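Local structure of major capsid protein (Faustovirus, 5J7O) at residues K211-D216 / F446-L451; F556-P561 / A566-F571. The protein probably forms the outer protein shell of this large double-stranded DNA virus, each trimer of double jelly-roll subunits serving as a capsid building block. All blocks are in the same frame, centred on the assembly; numbering follows the deposited sequence.

Overall arrangement
Two neighbouring contacts in the double jelly-roll subunit, their centres about 5 Å apart, illustrate how one sheet can receive both a distant helix end and a nearby loop. Contact 1 brings the end of helix 203-212 to strand 444-453; contact 2 folds the loop 556-561 back on strand 567-570, the next strand of the same sheet. Both are buried, yet both segment pairs also reach a second subunit of the trimer. Their chemistry differs: contact 1 pairs aromatic packing with a polar imidazole-hydroxyl link, whereas contact 2 is apolar side-chain packing with no hydrogen bond across it. A probable hydrogen bond from Val559 N to Phe212 O, 2.6 Å long, joins them.

Contact 1: residues K211-D216 / F446-L451; sequences KFHVPD and FIYLGL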
ATOM      1  N   LYS B 211       7.524   2.123 -13.963  1.00 34.02           N
ATOM      2  CA  LYS B 211       7.201   0.767 -13.543  1.00 32.73           C
ATOM      3  C   LYS B 211       8.299   0.141 -12.689  1.00 33.64           C
ATOM      4  O   LYS B 211       8.000  -0.677 -11.813  1.00 35.35           O
ATOM      5  CB  LYS B 211       6.937  -0.115 -14.767  1.00 30.55           C
ATOM      6  CG  LYS B 211       5.761   0.322 -15.641  1.00 27.02           C
ATOM      7  CD  LYS B 211       5.743  -0.445 -16.959  1.00 25.91           C
ATOM      8  CE  LYS B 211       4.871   0.239 -18.005  1.00 27.05           C
ATOM      9  NZ  LYS B 211       3.426   0.243 -17.637  1.00 25.21           N
ATOM     10  N   PHE B 212       9.562   0.513 -12.910  1.00 33.40           N
ATOM     11  CA  PHE B 212      10.681  -0.231 -12.346  1.00 34.28           C
ATOM     12  C   PHE B 212      11.487   0.514 -11.292  1.00 35.77           C
ATOM     13  O   PHE B 212      12.268  -0.128 -10.584  1.00 35.58           O
ATOM     14  CB  PHE B 212      11.643  -0.672 -13.460  1.00 33.49           C
ATOM     15  CG  PHE B 212      11.167  -1.861 -14.240  1.00 33.94           C
ATOM     16  CD1 PHE B 212      11.252  -3.137 -13.706  1.00 34.70           C
ATOM     17  CD2 PHE B 212      10.649  -1.704 -15.513  1.00 32.92           C
ATOM     18  CE1 PHE B 212      10.819  -4.234 -14.427  1.00 34.59           C
ATOM     19  CE2 PHE B 212      10.215  -2.796 -16.239  1.00 34.12           C
ATOM     20  CZ  PHE B 212      10.299  -4.063 -15.695  1.00 34.40           C
ATOM     21  N   HIS B 213      11.345   1.835 -11.165  1.00 36.11           N
ATOM     22  CA  HIS B 213      12.287   2.567 -10.323  1.00 35.62           C
ATOM     23  C   HIS B 213      11.598   3.577  -9.414  1.00 37.95           C
ATOM     24  O   HIS B 213      12.213   4.572  -9.014  1.00 39.34           O
ATOM     25  CB  HIS B 213      13.342   3.268 -11.179  1.00 33.70           C
ATOM     26  CG  HIS B 213      14.073   2.346 -12.104  1.00 34.09           C
ATOM     27  ND1 HIS B 213      14.845   1.298 -11.651  1.00 34.08           N
ATOM     28  CD2 HIS B 213      14.141   2.308 -13.455  1.00 35.17           C
ATOM     29  CE1 HIS B 213      15.361   0.657 -12.684  1.00 34.86           C
ATOM     30  NE2 HIS B 213      14.949   1.249 -13.791  1.00 35.16           N
ATOM     31  N   VAL B 214      10.337   3.344  -9.070  1.00 39.67           N
ATOM     32  CA  VAL B 214       9.649   4.211  -8.117  1.00 39.19           C
ATOM     33  C   VAL B 214       9.136   3.361  -6.961  1.00 39.77           C
ATOM     34  O   VAL B 214       7.987   2.894  -6.997  1.00 38.13           O
ATOM     35  CB  VAL B 214       8.506   4.995  -8.780  1.00 36.78           C
ATOM     36  CG1 VAL B 214       7.963   6.037  -7.815  1.00 36.23           C
ATOM     37  CG2 VAL B 214       8.979   5.652 -10.068  1.00 38.24           C
ATOM     38  N   PRO B 215       9.943   3.125  -5.930  1.00 41.65           N
ATOM     39  CA  PRO B 215       9.458   2.388  -4.759  1.00 43.06           C
ATOM     40  C   PRO B 215       8.376   3.167  -4.029  1.00 45.95           C
ATOM     41  O   PRO B 215       8.099   4.334  -4.316  1.00 47.34           O
ATOM     42  CB  PRO B 215      10.712   2.214  -3.896  1.00 42.22           C
ATOM     43  CG  PRO B 215      11.643   3.286  -4.360  1.00 41.30           C
ATOM     44  CD  PRO B 215      11.369   3.476  -5.817  1.00 40.88           C
ATOM     45  N   ASP B 216       7.757   2.495  -3.057  1.00 46.75           N
ATOM     46  CA  ASP B 216       6.591   3.075  -2.400  1.00 47.57           C
ATOM     47  C   ASP B 216       6.948   4.294  -1.558  1.00 44.16           C
ATOM     48  O   ASP B 216       6.100   5.176  -1.373  1.00 43.58           O
ATOM     49  CB  ASP B 216       5.889   2.021  -1.547  1.00 52.89           C
ATOM     50  CG  ASP B 216       4.796   1.296  -2.308  1.00 60.12           C
ATOM     51  OD1 ASP B 216       4.479   0.143  -1.947  1.00 65.16           O
ATOM     52  OD2 ASP B 216       4.255   1.881  -3.270  1.00 63.56           O
ATOM     53  N   PHE B 446      21.196  -3.517 -19.101  1.00 41.26           N
ATOM     54  CA  PHE B 446      19.923  -4.223 -19.071  1.00 41.12           C
ATOM     55  C   PHE B 446      18.999  -3.607 -20.113  1.00 40.28           C
ATOM     56  O   PHE B 446      19.316  -2.585 -20.727  1.00 40.16           O
ATOM     57  CB  PHE B 446      19.291  -4.190 -17.675  1.00 39.19           C
ATOM     58  CG  PHE B 446      19.411  -2.864 -16.982  1.00 38.24           C
ATOM     59  CD1 PHE B 446      20.463  -2.613 -16.116  1.00 37.08           C
ATOM     60  CD2 PHE B 446      18.469  -1.870 -17.188  1.00 37.14           C
ATOM     61  CE1 PHE B 446      20.578  -1.395 -15.474  1.00 35.55           C
ATOM     62  CE2 PHE B 446      18.577  -0.650 -16.547  1.00 35.63           C
ATOM     63  CZ  PHE B 446      19.633  -0.414 -15.689  1.00 34.56           C
ATOM     64  N   ILE B 447      17.850  -4.250 -20.309  1.00 39.20           N
ATOM     65  CA  ILE B 447      16.898  -3.869 -21.348  1.00 38.03           C
ATOM     66  C   ILE B 447      15.485  -3.967 -20.788  1.00 36.47           C
ATOM     67  O   ILE B 447      15.091  -5.017 -20.269  1.00 39.42           O
ATOM     68  CB  ILE B 447      17.029  -4.759 -22.603  1.00 38.85           C
ATOM     69  CG1 ILE B 447      18.437  -4.667 -23.195  1.00 40.69           C
ATOM     70  CG2 ILE B 447      15.984  -4.381 -23.643  1.00 39.27           C
ATOM     71  CD1 ILE B 447      18.665  -5.574 -24.386  1.00 42.56           C
ATOM     72  N   TYR B 448      14.722  -2.880 -20.895  1.00 31.72           N
ATOM     73  CA  TYR B 448      13.293  -2.926 -20.615  1.00 31.08           C
ATOM     74  C   TYR B 448      12.562  -3.443 -21.849  1.00 33.13           C
ATOM     75  O   TYR B 448      12.822  -2.987 -22.967  1.00 35.20           O
ATOM     76  CB  TYR B 448      12.765  -1.544 -20.232  1.00 31.03           C
ATOM     77  CG  TYR B 448      13.530  -0.836 -19.133  1.00 30.31           C
ATOM     78  CD1 TYR B 448      14.422   0.186 -19.433  1.00 31.45           C
ATOM     79  CD2 TYR B 448      13.347  -1.173 -17.798  1.00 25.45           C
ATOM     80  CE1 TYR B 448      15.117   0.845 -18.437  1.00 30.34           C
ATOM     81  CE2 TYR B 448      14.040  -0.519 -16.793  1.00 25.40           C
ATOM     82  CZ  TYR B 448      14.924   0.490 -17.119  1.00 30.72           C
ATOM     83  OH  TYR B 448      15.616   1.145 -16.127  1.00 25.51           O
ATOM     84  N   LEU B 449      11.650  -4.394 -21.652  1.00 33.19           N
ATOM     85  CA  LEU B 449      10.985  -5.059 -22.765  1.00 32.42           C
ATOM     86  C   LEU B 449       9.474  -5.052 -22.574  1.00 34.74           C
ATOM     87  O   LEU B 449       8.970  -5.124 -21.449  1.00 36.24           O
ATOM     88  CB  LEU B 449      11.478  -6.504 -22.928  1.00 31.99           C
ATOM     89  CG  LEU B 449      10.930  -7.278 -24.131  1.00 32.58           C
ATOM     90  CD1 LEU B 449      11.358  -6.620 -25.435  1.00 31.79           C
ATOM     91  CD2 LEU B 449      11.361  -8.736 -24.092  1.00 32.66           C
ATOM     92  N   GLY B 450       8.761  -4.968 -23.692  1.00 34.96           N
ATOM     93  CA  GLY B 450       7.314  -5.052 -23.683  1.00 34.80           C
ATOM     94  C   GLY B 450       6.783  -5.240 -25.086  1.00 37.14           C
ATOM     95  O   GLY B 450       7.441  -4.895 -26.073  1.00 38.84           O
ATOM     96  N   LEU B 451       5.578  -5.805 -25.159  1.00 36.24           N
ATOM     97  CA  LEU B 451       4.860  -6.010 -26.419  1.00 36.79           C
ATOM     98  C   LEU B 451       3.495  -5.351 -26.251  1.00 35.85           C
ATOM     99  O   LEU B 451       2.530  -5.992 -25.827  1.00 36.45           O
ATOM    100  CB  LEU B 451       4.747  -7.495 -26.761  1.00 38.02           C
ATOM    101  CG  LEU B 451       4.184  -7.863 -28.137  1.00 37.37           C
ATOM    102  CD1 LEU B 451       5.020  -7.250 -29.249  1.00 36.97           C
ATOM    103  CD2 LEU B 451       4.103  -9.372 -28.300  1.00 37.43           C
TER
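Tyr448, on a strand of the second half of the double jelly-roll subunit, meets Phe212 and His213 at the C-terminal end of helix 203-212, and the three form an aromatic cluster. The apolar part belongs to Phe212. Its CD2 lies 3.6 Å from CD2 of Tyr448, the two side chains running alongside one another with opposed headings. With planes at 39° and centroids 5.5 Å apart, the rings meet obliquely, in neither a stack nor an edge-to-face pair. Phe568 on the adjoining strand 567-570 extends this aromatic packing, meeting the Phe212 ring and stacking on that of Phe446.

Where the helix ends, CB of Phe212 sits 3.8 Å above the centre of the imidazole plane of His213. His213 is the first residue to leave helical geometry, and its CG stands beside the backbone N, anti to the carbonyl carbon (chi1 -55°), an orientation that carries the ring toward the strand. There it meets Tyr448 rim to rim, with the planes at 79°.

The polar part is a hydrogen bond between the imidazole and the phenol. On its other side the imidazole is held by a hydrogen bond between ND1 and Asn557 O, so both ring nitrogens have partners, which would limit rotation of the ring. In the link to the strand, NE2 of His213 is modelled 2.4 Å from OH of Tyr448, near the planes of both rings and so short that the exact length is doubtful.

Contact 2: residues F556-P561 / A566-F571; sequences FNLVTP and ALFLNF
Leu558 and Phe568 approach from opposite directions, the leucine bringing its forked end against the flat side of the phenyl ring. CD2 of Leu558 does most of the touching: it stands 18° off the ring normal, 3.9 Å from the centroid of the Phe568 ring, in a CH-pi contact. The methyl is offset toward the rim, and its closest ring atom is CE1 of Phe568, at 3.7 Å. The other branch reaches the same ring across from there, with CD1 of Leu558 4.0 Å from CE2 of Phe568. Both side chains have CG anti to the backbone N (chi1 -174° for Leu558, -172° for Phe568), which extends each of them toward the other, one from the loop and one from the strand.

Nearer the short connection between the segments, Pro561 lays one side of its ring against a methyl group, CB of Pro561 lying 3.9 Å from CB of Ala566. Phe212 from helix 203-212 packs on Leu558, Pro561 and Ala566. On the subunit boundary, Leu558 O accepts a hydrogen bond from Lys218 NZ of a second subunit. The whole is a loop folded back through apolar side chains over strand 567-570, at the edge of its antiparallel sheet within this chain, consistent with the double jelly-roll fold.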
ATOM      1  N   PHE B 556      16.608  -1.856  -3.445  1.00 37.68           N
ATOM      2  CA  PHE B 556      15.615  -0.788  -3.494  1.00 37.02           C
ATOM      3  C   PHE B 556      15.670   0.020  -4.785  1.00 38.78           C
ATOM      4  O   PHE B 556      14.796   0.867  -5.000  1.00 40.33           O
ATOM      5  CB  PHE B 556      15.786   0.147  -2.292  1.00 34.36           C
ATOM      6  CG  PHE B 556      17.172   0.717  -2.155  1.00 33.49           C
ATOM      7  CD1 PHE B 556      17.543   1.850  -2.863  1.00 33.06           C
ATOM      8  CD2 PHE B 556      18.098   0.129  -1.308  1.00 32.73           C
ATOM      9  CE1 PHE B 556      18.813   2.377  -2.739  1.00 31.68           C
ATOM     10  CE2 PHE B 556      19.370   0.654  -1.180  1.00 32.25           C
ATOM     11  CZ  PHE B 556      19.727   1.779  -1.896  1.00 31.88           C
ATOM     12  N   ASN B 557      16.667  -0.211  -5.641  1.00 38.30           N
ATOM     13  CA  ASN B 557      16.766   0.523  -6.895  1.00 39.12           C
ATOM     14  C   ASN B 557      15.925  -0.090  -8.004  1.00 38.53           C
ATOM     15  O   ASN B 557      15.670   0.579  -9.012  1.00 39.98           O
ATOM     16  CB  ASN B 557      18.224   0.599  -7.351  1.00 43.38           C
ATOM     17  CG  ASN B 557      19.028   1.614  -6.564  1.00 46.85           C
ATOM     18  OD1 ASN B 557      18.506   2.648  -6.144  1.00 48.87           O
ATOM     19  ND2 ASN B 557      20.309   1.327  -6.364  1.00 47.55           N
ATOM     20  N   LEU B 558      15.491  -1.337  -7.847  1.00 36.42           N
ATOM     21  CA  LEU B 558      14.685  -2.023  -8.850  1.00 33.85           C
ATOM     22  C   LEU B 558      13.382  -2.462  -8.196  1.00 36.08           C
ATOM     23  O   LEU B 558      13.381  -3.339  -7.325  1.00 37.49           O
ATOM     24  CB  LEU B 558      15.439  -3.213  -9.441  1.00 31.88           C
ATOM     25  CG  LEU B 558      14.757  -3.924 -10.608  1.00 29.18           C
ATOM     26  CD1 LEU B 558      14.237  -2.913 -11.620  1.00 29.01           C
ATOM     27  CD2 LEU B 558      15.717  -4.899 -11.272  1.00 25.81           C
ATOM     28  N   VAL B 559      12.286  -1.851  -8.613  1.00 34.02           N
ATOM     29  CA  VAL B 559      10.964  -2.174  -8.096  1.00 32.71           C
ATOM     30  C   VAL B 559      10.370  -3.299  -8.923  1.00 35.17           C
ATOM     31  O   VAL B 559      10.515  -3.334 -10.151  1.00 36.81           O
ATOM     32  CB  VAL B 559      10.052  -0.934  -8.110  1.00 32.51           C
ATOM     33  CG1 VAL B 559       8.645  -1.291  -7.641  1.00 31.18           C
ATOM     34  CG2 VAL B 559      10.641   0.149  -7.244  1.00 33.24           C
ATOM     35  N   THR B 560       9.713  -4.231  -8.251  1.00 33.72           N
ATOM     36  CA  THR B 560       8.931  -5.225  -8.959  1.00 35.80           C
ATOM     37  C   THR B 560       7.783  -4.538  -9.695  1.00 36.01           C
ATOM     38  O   THR B 560       7.034  -3.764  -9.080  1.00 39.19           O
ATOM     39  CB  THR B 560       8.379  -6.266  -7.993  1.00 35.04           C
ATOM     40  OG1 THR B 560       7.558  -5.627  -7.006  1.00 38.36           O
ATOM     41  CG2 THR B 560       9.523  -6.967  -7.328  1.00 33.51           C
ATOM     42  N   PRO B 561       7.611  -4.784 -10.990  1.00 31.54           N
ATOM     43  CA  PRO B 561       6.595  -4.051 -11.752  1.00 29.86           C
ATOM     44  C   PRO B 561       5.196  -4.609 -11.541  1.00 28.83           C
ATOM     45  O   PRO B 561       4.978  -5.824 -11.535  1.00 28.94           O
ATOM     46  CB  PRO B 561       7.050  -4.238 -13.203  1.00 31.74           C
ATOM     47  CG  PRO B 561       7.729  -5.568 -13.195  1.00 31.87           C
ATOM     48  CD  PRO B 561       8.386  -5.704 -11.842  1.00 31.99           C
ATOM     49  N   ALA B 566       5.618  -5.941 -18.274  1.00 37.65           N
ATOM     50  CA  ALA B 566       6.908  -5.278 -18.140  1.00 37.05           C
ATOM     51  C   ALA B 566       7.977  -6.318 -17.824  1.00 37.84           C
ATOM     52  O   ALA B 566       7.927  -6.968 -16.775  1.00 40.91           O
ATOM     53  CB  ALA B 566       6.853  -4.208 -17.051  1.00 36.44           C
ATOM     54  N   LEU B 567       8.944  -6.465 -18.724  1.00 35.92           N
ATOM     55  CA  LEU B 567      10.012  -7.441 -18.571  1.00 34.73           C
ATOM     56  C   LEU B 567      11.357  -6.733 -18.474  1.00 35.29           C
ATOM     57  O   LEU B 567      11.572  -5.681 -19.085  1.00 35.78           O
ATOM     58  CB  LEU B 567      10.024  -8.446 -19.731  1.00 33.53           C
ATOM     59  CG  LEU B 567       9.024  -9.605 -19.642  1.00 32.89           C
ATOM     60  CD1 LEU B 567       7.587  -9.139 -19.844  1.00 32.12           C
ATOM     61  CD2 LEU B 567       9.376 -10.693 -20.639  1.00 32.21           C
ATOM     62  N   PHE B 568      12.261  -7.328 -17.699  1.00 34.82           N
ATOM     63  CA  PHE B 568      13.554  -6.734 -17.373  1.00 33.91           C
ATOM     64  C   PHE B 568      14.640  -7.757 -17.678  1.00 34.12           C
ATOM     65  O   PHE B 568      14.793  -8.739 -16.944  1.00 35.50           O
ATOM     66  CB  PHE B 568      13.590  -6.303 -15.903  1.00 35.13           C
ATOM     67  CG  PHE B 568      14.808  -5.511 -15.520  1.00 35.97           C
ATOM     68  CD1 PHE B 568      15.950  -6.147 -15.060  1.00 36.53           C
ATOM     69  CD2 PHE B 568      14.805  -4.127 -15.596  1.00 36.45           C
ATOM     70  CE1 PHE B 568      17.068  -5.422 -14.698  1.00 34.21           C
ATOM     71  CE2 PHE B 568      15.923  -3.395 -15.235  1.00 36.00           C
ATOM     72  CZ  PHE B 568      17.055  -4.045 -14.785  1.00 33.91           C
ATOM     73  N   LEU B 569      15.384  -7.537 -18.761  1.00 31.69           N
ATOM     74  CA  LEU B 569      16.465  -8.432 -19.167  1.00 31.85           C
ATOM     75  C   LEU B 569      17.771  -7.903 -18.583  1.00 32.26           C
ATOM     76  O   LEU B 569      18.318  -6.913 -19.073  1.00 33.59           O
ATOM     77  CB  LEU B 569      16.550  -8.526 -20.689  1.00 32.74           C
ATOM     78  CG  LEU B 569      15.260  -8.604 -21.511  1.00 33.32           C
ATOM     79  CD1 LEU B 569      15.583  -8.629 -22.997  1.00 34.10           C
ATOM     80  CD2 LEU B 569      14.433  -9.815 -21.129  1.00 31.92           C
ATOM     81  N   ASN B 570      18.282  -8.572 -17.553  1.00 32.43           N
ATOM     82  CA  ASN B 570      19.422  -8.077 -16.793  1.00 34.90           C
ATOM     83  C   ASN B 570      20.717  -8.738 -17.249  1.00 37.80           C
ATOM     84  O   ASN B 570      20.751  -9.938 -17.542  1.00 37.63           O
ATOM     85  CB  ASN B 570      19.216  -8.319 -15.296  1.00 36.38           C
ATOM     86  CG  ASN B 570      20.330  -7.734 -14.453  1.00 39.25           C
ATOM     87  OD1 ASN B 570      21.066  -6.853 -14.897  1.00 41.41           O
ATOM     88  ND2 ASN B 570      20.457  -8.220 -13.225  1.00 40.03           N
ATOM     89  N   PHE B 571      21.790  -7.942 -17.297  1.00 39.04           N
ATOM     90  CA  PHE B 571      23.114  -8.433 -17.658  1.00 39.52           C
ATOM     91  C   PHE B 571      24.194  -7.952 -16.696  1.00 38.81           C
ATOM     92  O   PHE B 571      25.382  -8.190 -16.948  1.00 40.88           O
ATOM     93  CB  PHE B 571      23.473  -8.017 -19.089  1.00 39.98           C
ATOM     94  CG  PHE B 571      22.413  -8.347 -20.097  1.00 41.18           C
ATOM     95  CD1 PHE B 571      22.277  -9.637 -20.581  1.00 42.33           C
ATOM     96  CD2 PHE B 571      21.552  -7.366 -20.560  1.00 42.46           C
ATOM     97  CE1 PHE B 571      21.303  -9.942 -21.511  1.00 44.13           C
ATOM     98  CE2 PHE B 571      20.576  -7.666 -21.489  1.00 44.08           C
ATOM     99  CZ  PHE B 571      20.451  -8.956 -21.965  1.00 45.16           C
TER